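Local coordinates for geranyltranstransferase (Stenotrophomonas maltophilia, PDB 7LBJ), which probably joins isopentenyl diphosphate to allylic diphosphates with the help of magnesium, building farnesyl diphosphate or a longer prenyl chain, at residues A[82-87]-A[124-129]; A[148-153]-A[188-193]; A[57-62]-A[286-291]. All coordinates share one frame; numbering follows the deposited sequence. Where two conformers were deposited one is given.

Contact 1: A[82-87]-A[124-129]; sequences ELIHAY and ALQTRA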
ATOM      1  N   GLU A  82      -8.503   5.383   7.972  1.00 13.76           N
ATOM      2  CA  GLU A  82      -7.675   5.749   9.120  1.00 13.05           C
ATOM      3  C   GLU A  82      -6.299   5.102   9.031  1.00 15.41           C
ATOM      4  O   GLU A  82      -5.305   5.717   9.441  1.00 13.02           O
ATOM      5  CB  GLU A  82      -8.370   5.362  10.437  1.00 12.91           C
ATOM      6  CG  GLU A  82      -7.714   5.902  11.710  1.00 14.20           C
ATOM      7  CD  GLU A  82      -7.790   7.423  11.846  1.00 15.59           C
ATOM      8  OE1 GLU A  82      -8.347   8.089  10.952  1.00 18.10           O
ATOM      9  OE2 GLU A  82      -7.293   7.967  12.858  1.00 19.51           O
ATOM     10  N   LEU A  83      -6.227   3.875   8.477  1.00 10.68           N
ATOM     11  CA  LEU A  83      -4.935   3.210   8.285  1.00 12.49           C
ATOM     12  C   LEU A  83      -4.087   3.912   7.230  1.00 12.39           C
ATOM     13  O   LEU A  83      -2.863   4.035   7.394  1.00 10.65           O
ATOM     14  CB  LEU A  83      -5.137   1.725   7.917  1.00 12.28           C
ATOM     15  CG  LEU A  83      -5.715   0.940   9.103  1.00 12.95           C
ATOM     16  CD1 LEU A  83      -6.217  -0.421   8.655  1.00 15.53           C
ATOM     17  CD2 LEU A  83      -4.681   0.778  10.231  1.00 15.35           C
ATOM     18  N   ILE A  84      -4.697   4.374   6.135  1.00 10.37           N
ATOM     19  CA  ILE A  84      -3.921   5.146   5.167  1.00 10.82           C
ATOM     20  C   ILE A  84      -3.418   6.427   5.816  1.00 13.33           C
ATOM     21  O   ILE A  84      -2.241   6.788   5.701  1.00 12.54           O
ATOM     22  CB  ILE A  84      -4.747   5.429   3.901  1.00  9.25           C
ATOM     23  CG1 ILE A  84      -5.021   4.109   3.152  1.00 11.09           C
ATOM     24  CG2 ILE A  84      -4.014   6.420   2.980  1.00 11.15           C
ATOM     25  CD1 ILE A  84      -3.746   3.357   2.740  1.00 13.33           C
ATOM     26  N   HIS A  85      -4.300   7.117   6.541  1.00 11.32           N
ATOM     27  CA  HIS A  85      -3.901   8.351   7.210  1.00 11.02           C
ATOM     28  C   HIS A  85      -2.760   8.094   8.191  1.00 13.10           C
ATOM     29  O   HIS A  85      -1.741   8.802   8.191  1.00 12.99           O
ATOM     30  CB  HIS A  85      -5.120   8.947   7.931  1.00 13.10           C
ATOM     31  CG  HIS A  85      -4.828  10.201   8.698  1.00 15.39           C
ATOM     32  ND1 HIS A  85      -4.358  11.347   8.097  1.00 16.94           N
ATOM     33  CD2 HIS A  85      -4.963  10.494  10.016  1.00 16.54           C
ATOM     34  CE1 HIS A  85      -4.205  12.290   9.013  1.00 17.52           C
ATOM     35  NE2 HIS A  85      -4.551  11.792  10.187  1.00 19.09           N
ATOM     36  N   ALA A  86      -2.895   7.051   9.009  1.00 11.15           N
ATOM     37  CA  ALA A  86      -1.899   6.766  10.034  1.00 15.27           C
ATOM     38  C   ALA A  86      -0.547   6.446   9.417  1.00 13.48           C
ATOM     39  O   ALA A  86       0.486   6.932   9.892  1.00 13.64           O
ATOM     40  CB  ALA A  86      -2.362   5.605  10.925  1.00 14.19           C
ATOM     41  N   TYR A  87      -0.528   5.606   8.371  1.00 13.44           N
ATOM     42  CA  TYR A  87       0.746   5.255   7.762  1.00 14.60           C
ATOM     43  C   TYR A  87       1.414   6.503   7.197  1.00 13.53           C
ATOM     44  O   TYR A  87       2.633   6.667   7.302  1.00 14.77           O
ATOM     45  CB  TYR A  87       0.561   4.153   6.682  1.00 11.42           C
ATOM     46  CG  TYR A  87       0.813   4.590   5.234  1.00 11.96           C
ATOM     47  CD1 TYR A  87       2.091   4.939   4.788  1.00 13.33           C
ATOM     48  CD2 TYR A  87      -0.222   4.632   4.307  1.00 12.96           C
ATOM     49  CE1 TYR A  87       2.317   5.377   3.472  1.00 15.40           C
ATOM     50  CE2 TYR A  87       0.006   5.050   2.981  1.00 13.07           C
ATOM     51  CZ  TYR A  87       1.268   5.415   2.585  1.00 14.52           C
ATOM     52  OH  TYR A  87       1.483   5.833   1.298  1.00 16.45           O
ATOM     53  N   ALA A 124       3.383  -1.606   6.289  1.00 11.67           N
ATOM     54  CA  ALA A 124       2.432  -2.668   6.609  1.00 11.57           C
ATOM     55  C   ALA A 124       1.044  -2.124   6.930  1.00 12.37           C
ATOM     56  O   ALA A 124       0.044  -2.834   6.736  1.00 13.13           O
ATOM     57  CB  ALA A 124       2.954  -3.522   7.777  1.00 12.11           C
ATOM     58  N   LEU A 125       0.955  -0.909   7.493  1.00 10.88           N
ATOM     59  CA  LEU A 125      -0.361  -0.326   7.709  1.00 10.31           C
ATOM     60  C   LEU A 125      -1.041  -0.037   6.380  1.00 12.59           C
ATOM     61  O   LEU A 125      -2.263  -0.201   6.252  1.00 11.95           O
ATOM     62  CB  LEU A 125      -0.262   0.958   8.547  1.00 13.06           C
ATOM     63  CG  LEU A 125       0.158   0.759  10.005  1.00 15.49           C
ATOM     64  CD1 LEU A 125       0.546   2.104  10.635  1.00 18.87           C
ATOM     65  CD2 LEU A 125      -0.961   0.092  10.792  1.00 15.02           C
ATOM     66  N   GLN A 126      -0.273   0.422   5.385  1.00 10.87           N
ATOM     67  CA  GLN A 126      -0.865   0.636   4.066  1.00 10.86           C
ATOM     68  C   GLN A 126      -1.436  -0.668   3.520  1.00 12.22           C
ATOM     69  O   GLN A 126      -2.574  -0.701   3.034  1.00 12.12           O
ATOM     70  CB  GLN A 126       0.144   1.221   3.064  1.00 13.53           C
ATOM     71  CG  GLN A 126      -0.538   1.347   1.689  1.00 12.41           C
ATOM     72  CD  GLN A 126       0.320   1.933   0.550  1.00 19.27           C
ATOM     73  OE1 GLN A 126      -0.100   1.891  -0.603  1.00 21.82           O
ATOM     74  NE2 GLN A 126       1.500   2.465   0.860  1.00 15.91           N
ATOM     75  N   THR A 127      -0.670  -1.763   3.619  1.00 11.89           N
ATOM     76  CA  THR A 127      -1.163  -3.022   3.077  1.00 10.79           C
ATOM     77  C   THR A 127      -2.416  -3.468   3.814  1.00 15.23           C
ATOM     78  O   THR A 127      -3.366  -3.962   3.194  1.00 12.62           O
ATOM     79  CB  THR A 127      -0.091  -4.107   3.153  1.00 11.88           C
ATOM     80  OG1 THR A 127       1.169  -3.583   2.692  1.00 13.25           O
ATOM     81  CG2 THR A 127      -0.508  -5.324   2.297  1.00 12.43           C
ATOM     82  N   ARG A 128      -2.455  -3.258   5.138  1.00 11.63           N
ATOM     83  CA  ARG A 128      -3.613  -3.707   5.894  1.00 13.70           C
ATOM     84  C   ARG A 128      -4.859  -2.920   5.523  1.00 10.57           C
ATOM     85  O   ARG A 128      -5.968  -3.470   5.568  1.00 11.39           O
ATOM     86  CB  ARG A 128      -3.343  -3.611   7.405  1.00 11.82           C
ATOM     87  CG  ARG A 128      -4.444  -4.221   8.262  1.00 14.74           C
ATOM     88  CD  ARG A 128      -4.467  -5.765   8.150  1.00 18.38           C
ATOM     89  NE  ARG A 128      -5.386  -6.367   9.126  1.00 20.61           N
ATOM     90  CZ  ARG A 128      -6.382  -7.195   8.822  1.00 23.73           C
ATOM     91  NH1 ARG A 128      -6.606  -7.583   7.573  1.00 19.70           N
ATOM     92  NH2 ARG A 128      -7.177  -7.647   9.799  1.00 19.21           N
ATOM     93  N   ALA A 129      -4.714  -1.642   5.156  1.00 10.88           N
ATOM     94  CA  ALA A 129      -5.878  -0.888   4.702  1.00 12.84           C
ATOM     95  C   ALA A 129      -6.518  -1.562   3.490  1.00 11.90           C
ATOM     96  O   ALA A 129      -7.740  -1.739   3.437  1.00 11.49           O
ATOM     97  CB  ALA A 129      -5.485   0.550   4.357  1.00 12.26           C
TER
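Leu83 of helix 75-92 points at helix 115-134, its CB 3.8 Å from Ala129 CB and its CD2 3.8 Å from Leu125 CD2. The short axes are antiparallel (167°), a packing within the helical core of the polyprenyl synthase fold; in relatives the first of these helices leads into the aspartate-rich motif that binds magnesium and the allylic diphosphate. Leu83 and Leu125 cross at about a right angle. Leu83 CD1 meets the backbone of Ala129 and, more loosely, CG of Arg128, whose NE turns off to Ala29 O. Ile84 starts beside the interface and reaches into it with CD1, which touches Ala129 CB at 3.7 Å and Gln126 CG at 3.9 Å. A turn later, Tyr87 sets its CB 3.8 Å from Leu125 CB. Its chi1 of 112°, far from a staggered value, goes with a ring laid alongside the extended Gln126, whose amide plane is only 17° from the ring plane. Gln126 CB sits over one face, 4.0 Å from the centroid of the Tyr87 ring, a CH-pi contact displaced toward the rim. Tyr87 OH and Gln126 NE2 approach to 3.4 Å, but the angle is too poor for a hydrogen bond. The amide instead bonds the second subunit, OE1 to its Thr127 OG1 and NE2 weakly to its Asp123 O. No hydrogen bond passes between the two segments; aliphatic packing and the tyrosine-glutamine overlay join them, and this intrachain packing backs directly onto the dimer contact.

Contact 2: A[148-153]-A[188-193]; sequences QTLAHA and GALIRA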
ATOM      1  N   GLN A 148     -10.847   0.728  -5.501  1.00 12.14           N
ATOM      2  CA  GLN A 148     -10.465   1.697  -6.522  1.00 13.55           C
ATOM      3  C   GLN A 148     -10.438   3.102  -5.942  1.00 15.25           C
ATOM      4  O   GLN A 148      -9.526   3.900  -6.229  1.00 12.79           O
ATOM      5  CB  GLN A 148     -11.450   1.651  -7.689  1.00 16.94           C
ATOM      6  CG  GLN A 148     -11.479   0.357  -8.480  1.00 17.76           C
ATOM      7  CD  GLN A 148     -12.613   0.345  -9.485  1.00 25.66           C
ATOM      8  OE1 GLN A 148     -13.765   0.597  -9.138  1.00 23.81           O
ATOM      9  NE2 GLN A 148     -12.294   0.077 -10.729  1.00 28.16           N
ATOM     10  N   THR A 149     -11.459   3.437  -5.152  1.00 12.86           N
ATOM     11  CA  THR A 149     -11.537   4.781  -4.576  1.00 14.15           C
ATOM     12  C   THR A 149     -10.328   5.055  -3.695  1.00 13.24           C
ATOM     13  O   THR A 149      -9.688   6.112  -3.799  1.00 12.73           O
ATOM     14  CB  THR A 149     -12.843   4.925  -3.771  1.00 14.07           C
ATOM     15  OG1 THR A 149     -13.958   4.850  -4.668  1.00 16.59           O
ATOM     16  CG2 THR A 149     -12.907   6.264  -3.011  1.00 12.96           C
ATOM     17  N   LEU A 150     -10.008   4.105  -2.802  1.00 12.62           N
ATOM     18  CA  LEU A 150      -8.931   4.333  -1.841  1.00 12.84           C
ATOM     19  C   LEU A 150      -7.578   4.394  -2.536  1.00 12.82           C
ATOM     20  O   LEU A 150      -6.733   5.233  -2.190  1.00 10.96           O
ATOM     21  CB  LEU A 150      -8.931   3.225  -0.781  1.00 11.29           C
ATOM     22  CG  LEU A 150      -7.956   3.470   0.371  1.00 12.77           C
ATOM     23  CD1 LEU A 150      -8.384   4.708   1.190  1.00 13.76           C
ATOM     24  CD2 LEU A 150      -7.933   2.217   1.263  1.00 16.56           C
ATOM     25  N   ALA A 151      -7.351   3.519  -3.521  1.00 11.45           N
ATOM     26  CA  ALA A 151      -6.073   3.542  -4.232  1.00 11.59           C
ATOM     27  C   ALA A 151      -5.891   4.852  -4.983  1.00 13.15           C
ATOM     28  O   ALA A 151      -4.811   5.461  -4.949  1.00 13.55           O
ATOM     29  CB  ALA A 151      -5.979   2.371  -5.206  1.00 10.92           C
ATOM     30  N   HIS A 152      -6.930   5.299  -5.692  1.00 13.90           N
ATOM     31  CA  HIS A 152      -6.802   6.548  -6.443  0.59 14.22           C
ATOM     32  C   HIS A 152      -6.499   7.717  -5.519  1.00 13.68           C
ATOM     33  O   HIS A 152      -5.682   8.594  -5.852  1.00 13.34           O
ATOM     34  CB  HIS A 152      -8.068   6.850  -7.248  0.59 16.10           C
ATOM     35  CG  HIS A 152      -7.955   8.093  -8.080  0.59 17.69           C
ATOM     36  ND1 HIS A 152      -8.660   9.245  -7.806  0.59 26.33           N
ATOM     37  CD2 HIS A 152      -7.198   8.369  -9.170  0.59 22.55           C
ATOM     38  CE1 HIS A 152      -8.349  10.173  -8.693  0.59 20.15           C
ATOM     39  NE2 HIS A 152      -7.465   9.668  -9.533  0.59 22.73           N
ATOM     40  N   ALA A 153      -7.140   7.752  -4.355  1.00 11.85           N
ATOM     41  CA  ALA A 153      -6.972   8.864  -3.438  1.00 13.08           C
ATOM     42  C   ALA A 153      -5.670   8.805  -2.646  1.00 12.02           C
ATOM     43  O   ALA A 153      -5.246   9.833  -2.103  1.00 13.42           O
ATOM     44  CB  ALA A 153      -8.162   8.914  -2.475  1.00 12.86           C
ATOM     45  N   GLY A 188      -6.902  16.491   0.705  1.00 13.40           N
ATOM     46  CA  GLY A 188      -8.264  16.561   0.202  1.00 13.78           C
ATOM     47  C   GLY A 188      -8.738  15.244  -0.388  1.00 13.51           C
ATOM     48  O   GLY A 188      -9.891  14.836  -0.184  1.00 11.79           O
ATOM     49  N   ALA A 189      -7.852  14.544  -1.101  1.00 12.72           N
ATOM     50  CA  ALA A 189      -8.272  13.345  -1.821  1.00 13.16           C
ATOM     51  C   ALA A 189      -8.750  12.252  -0.864  1.00 11.62           C
ATOM     52  O   ALA A 189      -9.770  11.601  -1.118  1.00 12.33           O
ATOM     53  CB  ALA A 189      -7.126  12.827  -2.698  1.00 13.74           C
ATOM     54  N   LEU A 190      -8.012  12.014   0.221  1.00 12.26           N
ATOM     55  CA  LEU A 190      -8.423  10.951   1.144  1.00 12.47           C
ATOM     56  C   LEU A 190      -9.676  11.334   1.921  1.00 12.89           C
ATOM     57  O   LEU A 190     -10.479  10.461   2.265  1.00 11.96           O
ATOM     58  CB  LEU A 190      -7.285  10.616   2.098  1.00 14.86           C
ATOM     59  CG  LEU A 190      -7.508   9.505   3.123  1.00 13.74           C
ATOM     60  CD1 LEU A 190      -7.731   8.168   2.397  1.00 13.68           C
ATOM     61  CD2 LEU A 190      -6.279   9.446   4.031  1.00 12.13           C
ATOM     62  N   ILE A 191      -9.867  12.628   2.192  1.00 10.73           N
ATOM     63  CA  ILE A 191     -11.106  13.079   2.812  1.00 12.79           C
ATOM     64  C   ILE A 191     -12.292  12.851   1.881  1.00 13.56           C
ATOM     65  O   ILE A 191     -13.360  12.387   2.320  1.00 13.23           O
ATOM     66  CB  ILE A 191     -10.959  14.548   3.244  1.00 12.38           C
ATOM     67  CG1 ILE A 191     -10.170  14.580   4.559  1.00 13.48           C
ATOM     68  CG2 ILE A 191     -12.328  15.213   3.399  1.00 11.52           C
ATOM     69  CD1 ILE A 191      -9.630  15.986   4.940  1.00 15.51           C
ATOM     70  N   ARG A 192     -12.134  13.152   0.585  1.00 11.19           N
ATOM     71  CA  ARG A 192     -13.197  12.841  -0.371  1.00 12.66           C
ATOM     72  C   ARG A 192     -13.403  11.336  -0.496  1.00 12.78           C
ATOM     73  O   ARG A 192     -14.538  10.873  -0.635  1.00 12.37           O
ATOM     74  CB  ARG A 192     -12.893  13.451  -1.738  1.00 13.01           C
ATOM     75  CG  ARG A 192     -12.983  14.981  -1.737  1.00 12.22           C
ATOM     76  CD  ARG A 192     -12.248  15.546  -2.931  1.00 15.11           C
ATOM     77  NE  ARG A 192     -12.885  15.159  -4.189  1.00 17.39           N
ATOM     78  CZ  ARG A 192     -12.424  15.503  -5.383  1.00 28.12           C
ATOM     79  NH1 ARG A 192     -11.309  16.205  -5.514  1.00 22.06           N
ATOM     80  NH2 ARG A 192     -13.096  15.135  -6.473  1.00 25.61           N
ATOM     81  N   ALA A 193     -12.324  10.550  -0.439  1.00 10.84           N
ATOM     82  CA  ALA A 193     -12.495   9.095  -0.496  1.00 11.38           C
ATOM     83  C   ALA A 193     -13.329   8.593   0.669  1.00 14.05           C
ATOM     84  O   ALA A 193     -14.161   7.692   0.502  1.00 11.35           O
ATOM     85  CB  ALA A 193     -11.137   8.381  -0.510  1.00 10.84           C
TER
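Leu150 meets Leu190 methyl to methyl, and the path to that touch runs outward from the helix 148-153 backbone. Its CB leaves beside the interface; CG stands anti to the backbone N (chi1 -173°), and the next torsion brings CD1 to 3.7 Å from Leu190 CD1 and against Ile84 CG1. The other methyl, CD2, lies loosely near Ala129 CB in helix 115-134. Leu190 has almost the same torsions, and the two leucines lie side by side, pointing the same way from their antiparallel helices. Beside this pair the interface is made of small residues. Ala153 CB rests 3.6 Å from Ala193 CB and 3.4 Å from Ala189 O. In return, Ala189 CB faces Ala153 O at 3.6 Å. Thr149 adds CG2, 3.7 Å from Ala193 CB, while its OG1 bonds Ala145 O and Arg196 NE. The short axes are 8.9 Å apart, and no hydrogen bond passes between the segments; the small side chains put methyls directly on the opposite backbone. Helix 75-92 packs on the leucine pair through Ile84, which touches both; Phe130 and Leu133 of helix 115-134 also pack on Leu150, whereas Ile191 reaches Leu59 of helix 55-65.

Contact 3: A[57-62]-A[286-291]; sequences PLLVYA and DALRAL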
ATOM      1  N   PRO A  57     -12.569   8.117   9.641  1.00 13.44           N
ATOM      2  CA  PRO A  57     -13.627   7.143   9.975  1.00 12.81           C
ATOM      3  C   PRO A  57     -14.988   7.784  10.200  1.00 14.95           C
ATOM      4  O   PRO A  57     -16.013   7.253   9.744  1.00 15.78           O
ATOM      5  CB  PRO A  57     -13.109   6.494  11.266  1.00 16.20           C
ATOM      6  CG  PRO A  57     -11.651   6.643  11.191  1.00 14.65           C
ATOM      7  CD  PRO A  57     -11.373   7.938  10.479  1.00 14.46           C
ATOM      8  N   LEU A  58     -15.025   8.916  10.906  1.00 12.56           N
ATOM      9  CA  LEU A  58     -16.298   9.585  11.168  0.53 14.35           C
ATOM     10  C   LEU A  58     -16.980   9.991   9.869  1.00 13.87           C
ATOM     11  O   LEU A  58     -18.204   9.881   9.733  1.00 14.19           O
ATOM     12  CB  LEU A  58     -16.083  10.805  12.059  0.53 15.11           C
ATOM     13  CG  LEU A  58     -15.763  10.524  13.525  0.53 16.50           C
ATOM     14  CD1 LEU A  58     -15.552  11.825  14.259  0.53 16.21           C
ATOM     15  CD2 LEU A  58     -16.896   9.729  14.151  0.53 16.62           C
ATOM     16  N   LEU A  59     -16.204  10.453   8.896  1.00 11.58           N
ATOM     17  CA  LEU A  59     -16.797  10.797   7.611  1.00 12.35           C
ATOM     18  C   LEU A  59     -17.397   9.570   6.926  1.00 13.94           C
ATOM     19  O   LEU A  59     -18.462   9.664   6.309  1.00 12.60           O
ATOM     20  CB  LEU A  59     -15.758  11.456   6.710  1.00 16.45           C
ATOM     21  CG  LEU A  59     -15.376  12.896   7.082  1.00 14.10           C
ATOM     22  CD1 LEU A  59     -14.041  13.241   6.422  1.00 17.32           C
ATOM     23  CD2 LEU A  59     -16.469  13.899   6.629  1.00 16.41           C
ATOM     24  N   VAL A  60     -16.722   8.413   6.999  1.00 12.31           N
ATOM     25  CA  VAL A  60     -17.291   7.193   6.420  1.00 11.13           C
ATOM     26  C   VAL A  60     -18.616   6.856   7.094  1.00 14.76           C
ATOM     27  O   VAL A  60     -19.635   6.608   6.435  1.00 14.42           O
ATOM     28  CB  VAL A  60     -16.297   6.015   6.536  1.00 11.99           C
ATOM     29  CG1 VAL A  60     -16.970   4.709   6.095  1.00 11.56           C
ATOM     30  CG2 VAL A  60     -15.037   6.280   5.685  1.00 11.61           C
ATOM     31  N   TYR A  61     -18.621   6.824   8.426  1.00 12.46           N
ATOM     32  CA  TYR A  61     -19.848   6.466   9.126  1.00 13.61           C
ATOM     33  C   TYR A  61     -20.947   7.496   8.876  1.00 15.14           C
ATOM     34  O   TYR A  61     -22.113   7.133   8.680  1.00 15.14           O
ATOM     35  CB  TYR A  61     -19.576   6.342  10.616  1.00 14.08           C
ATOM     36  CG  TYR A  61     -18.755   5.137  11.041  1.00 14.43           C
ATOM     37  CD1 TYR A  61     -19.195   3.833  10.782  1.00 15.57           C
ATOM     38  CD2 TYR A  61     -17.575   5.305  11.765  1.00 15.01           C
ATOM     39  CE1 TYR A  61     -18.449   2.713  11.225  1.00 16.28           C
ATOM     40  CE2 TYR A  61     -16.825   4.189  12.224  1.00 15.33           C
ATOM     41  CZ  TYR A  61     -17.265   2.912  11.942  1.00 17.93           C
ATOM     42  OH  TYR A  61     -16.527   1.836  12.397  1.00 14.13           O
ATOM     43  N   ALA A  62     -20.595   8.785   8.904  1.00 13.22           N
ATOM     44  CA  ALA A  62     -21.600   9.841   8.780  1.00 16.98           C
ATOM     45  C   ALA A  62     -22.187   9.855   7.380  1.00 15.31           C
ATOM     46  O   ALA A  62     -23.379  10.127   7.195  1.00 15.84           O
ATOM     47  CB  ALA A  62     -20.990  11.210   9.103  1.00 15.24           C
ATOM     48  N   ASP A 286     -27.334  15.394   9.872  1.00 20.27           N
ATOM     49  CA  ASP A 286     -26.800  16.180  10.982  1.00 19.36           C
ATOM     50  C   ASP A 286     -25.384  15.762  11.360  1.00 22.84           C
ATOM     51  O   ASP A 286     -24.592  16.608  11.798  1.00 19.19           O
ATOM     52  CB  ASP A 286     -27.721  16.095  12.207  1.00 22.97           C
ATOM     53  CG  ASP A 286     -28.886  17.073  12.131  1.00 26.49           C
ATOM     54  OD1 ASP A 286     -28.877  17.951  11.242  1.00 28.35           O
ATOM     55  OD2 ASP A 286     -29.806  16.977  12.964  1.00 30.39           O
ATOM     56  N   ALA A 287     -25.042  14.473  11.227  1.00 18.70           N
ATOM     57  CA  ALA A 287     -23.681  14.047  11.538  1.00 19.24           C
ATOM     58  C   ALA A 287     -22.683  14.668  10.560  1.00 17.45           C
ATOM     59  O   ALA A 287     -21.664  15.236  10.976  1.00 18.86           O
ATOM     60  CB  ALA A 287     -23.581  12.520  11.526  1.00 19.75           C
ATOM     61  N   LEU A 288     -22.965  14.593   9.260  1.00 17.66           N
ATOM     62  CA  LEU A 288     -22.083  15.253   8.298  1.00 16.47           C
ATOM     63  C   LEU A 288     -22.019  16.752   8.563  1.00 17.08           C
ATOM     64  O   LEU A 288     -20.941  17.355   8.503  1.00 18.45           O
ATOM     65  CB  LEU A 288     -22.550  14.996   6.863  1.00 18.69           C
ATOM     66  CG  LEU A 288     -22.119  13.698   6.190  1.00 21.33           C
ATOM     67  CD1 LEU A 288     -22.687  13.654   4.784  1.00 21.71           C
ATOM     68  CD2 LEU A 288     -20.596  13.595   6.148  1.00 19.83           C
ATOM     69  N   ARG A 289     -23.165  17.367   8.875  1.00 17.57           N
ATOM     70  CA  ARG A 289     -23.172  18.804   9.136  1.00 19.27           C
ATOM     71  C   ARG A 289     -22.255  19.141  10.294  1.00 22.60           C
ATOM     72  O   ARG A 289     -21.565  20.166  10.271  1.00 18.36           O
ATOM     73  CB  ARG A 289     -24.583  19.295   9.437  1.00 21.95           C
ATOM     74  CG  ARG A 289     -25.485  19.448   8.223  1.00 20.57           C
ATOM     75  CD  ARG A 289     -26.915  19.780   8.695  1.00 21.37           C
ATOM     76  NE  ARG A 289     -27.833  19.852   7.565  1.00 22.34           N
ATOM     77  CZ  ARG A 289     -28.940  19.134   7.433  1.00 25.15           C
ATOM     78  NH1 ARG A 289     -29.377  18.337   8.401  1.00 21.76           N
ATOM     79  NH2 ARG A 289     -29.643  19.236   6.310  1.00 26.83           N
ATOM     80  N   ALA A 290     -22.217  18.273  11.310  1.00 18.24           N
ATOM     81  CA  ALA A 290     -21.411  18.559  12.487  1.00 20.85           C
ATOM     82  C   ALA A 290     -19.931  18.336  12.233  1.00 20.64           C
ATOM     83  O   ALA A 290     -19.099  18.977  12.890  1.00 20.86           O
ATOM     84  CB  ALA A 290     -21.888  17.719  13.681  1.00 21.60           C
ATOM     85  N   LEU A 291     -19.578  17.433  11.313  1.00 18.52           N
ATOM     86  CA  LEU A 291     -18.176  17.312  10.924  1.00 18.30           C
ATOM     87  C   LEU A 291     -17.712  18.562  10.188  1.00 19.48           C
ATOM     88  O   LEU A 291     -16.577  19.011  10.369  1.00 18.55           O
ATOM     89  CB  LEU A 291     -17.954  16.061  10.062  1.00 17.65           C
ATOM     90  CG  LEU A 291     -18.207  14.732  10.771  1.00 18.77           C
ATOM     91  CD1 LEU A 291     -18.156  13.552   9.797  1.00 18.42           C
ATOM     92  CD2 LEU A 291     -17.203  14.534  11.907  1.00 20.96           C
TER
HETATM   93  O   HOH W   1     -24.794  12.381   8.236  1.00 17.87           O
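An apolar helix-helix packing, bridged by one water, joins helix 55-65 to the start of helix 286-297 and so brings an early part of this largely helical prenyl synthase fold against its C-terminal helix. The short axes approach to 9.2 Å, with 153° between their directions. Leu291 carries much of the contact from the second helix, and its two methyls divide the work. CD1 lies 3.6 Å from Leu59 CD2 and 3.7 Å from Ala62 CB, and also comes against Leu58 O; CD2 turns to Leu58, 3.9 Å from its CB. With CG anti to the carbonyl carbon (chi1 -65°), the forked end of Leu291 settles among these three residues and crosses both leucines at a slant. Leu288 begins to one side but bends inward, putting CD2 3.8 Å from Ala62 CB and, more loosely, against Leu59 CD2, the two leucines meeting at about a right angle. The Ala62 methyl is thereby met from three residues, the last being Ala287, whose CB is 3.8 Å from Ala62 CB. It is here that the backbones come nearest. A water spans the same end of the contact: it donates to Ala62 O at 2.9 Å and accepts from Leu288 N at 3.0 Å. Phe15 of helix 11-29 packs on Leu291, while Ala194 and Val195 of helix 176-201 pack on Leu59. No direct hydrogen bond links the segments, so their cohesion rests on methyl packing, with the water serving two backbone groups: a carbonyl in helix 55-65 and an amide in the first turn of the C-terminal helix, where amides generally lack a carbonyl partner one turn earlier in the helix.

The three contacts belong to one continuous helical body. Contacts 1 and 2 follow one another along the chain, and both fall within the sequence interval spanned by contact 3. The centres of contacts 1 and 2 lie about 13 Å apart. Those of contacts 2 and 3 are about 16 Å apart. Contacts 1 and 3, about 21 Å apart between centres, sit on opposite sides of the chain's centre. Helix 75-92 meets 140-154 and 176-201, and 176-201 meets 55-65; the consecutive helices 55-65 and 75-92 touch through Pro57 and Glu82. Contacts 1 and 2 touch the second subunit, whereas contact 3 does not, so the packing runs from the dimer side to the C-terminal helix.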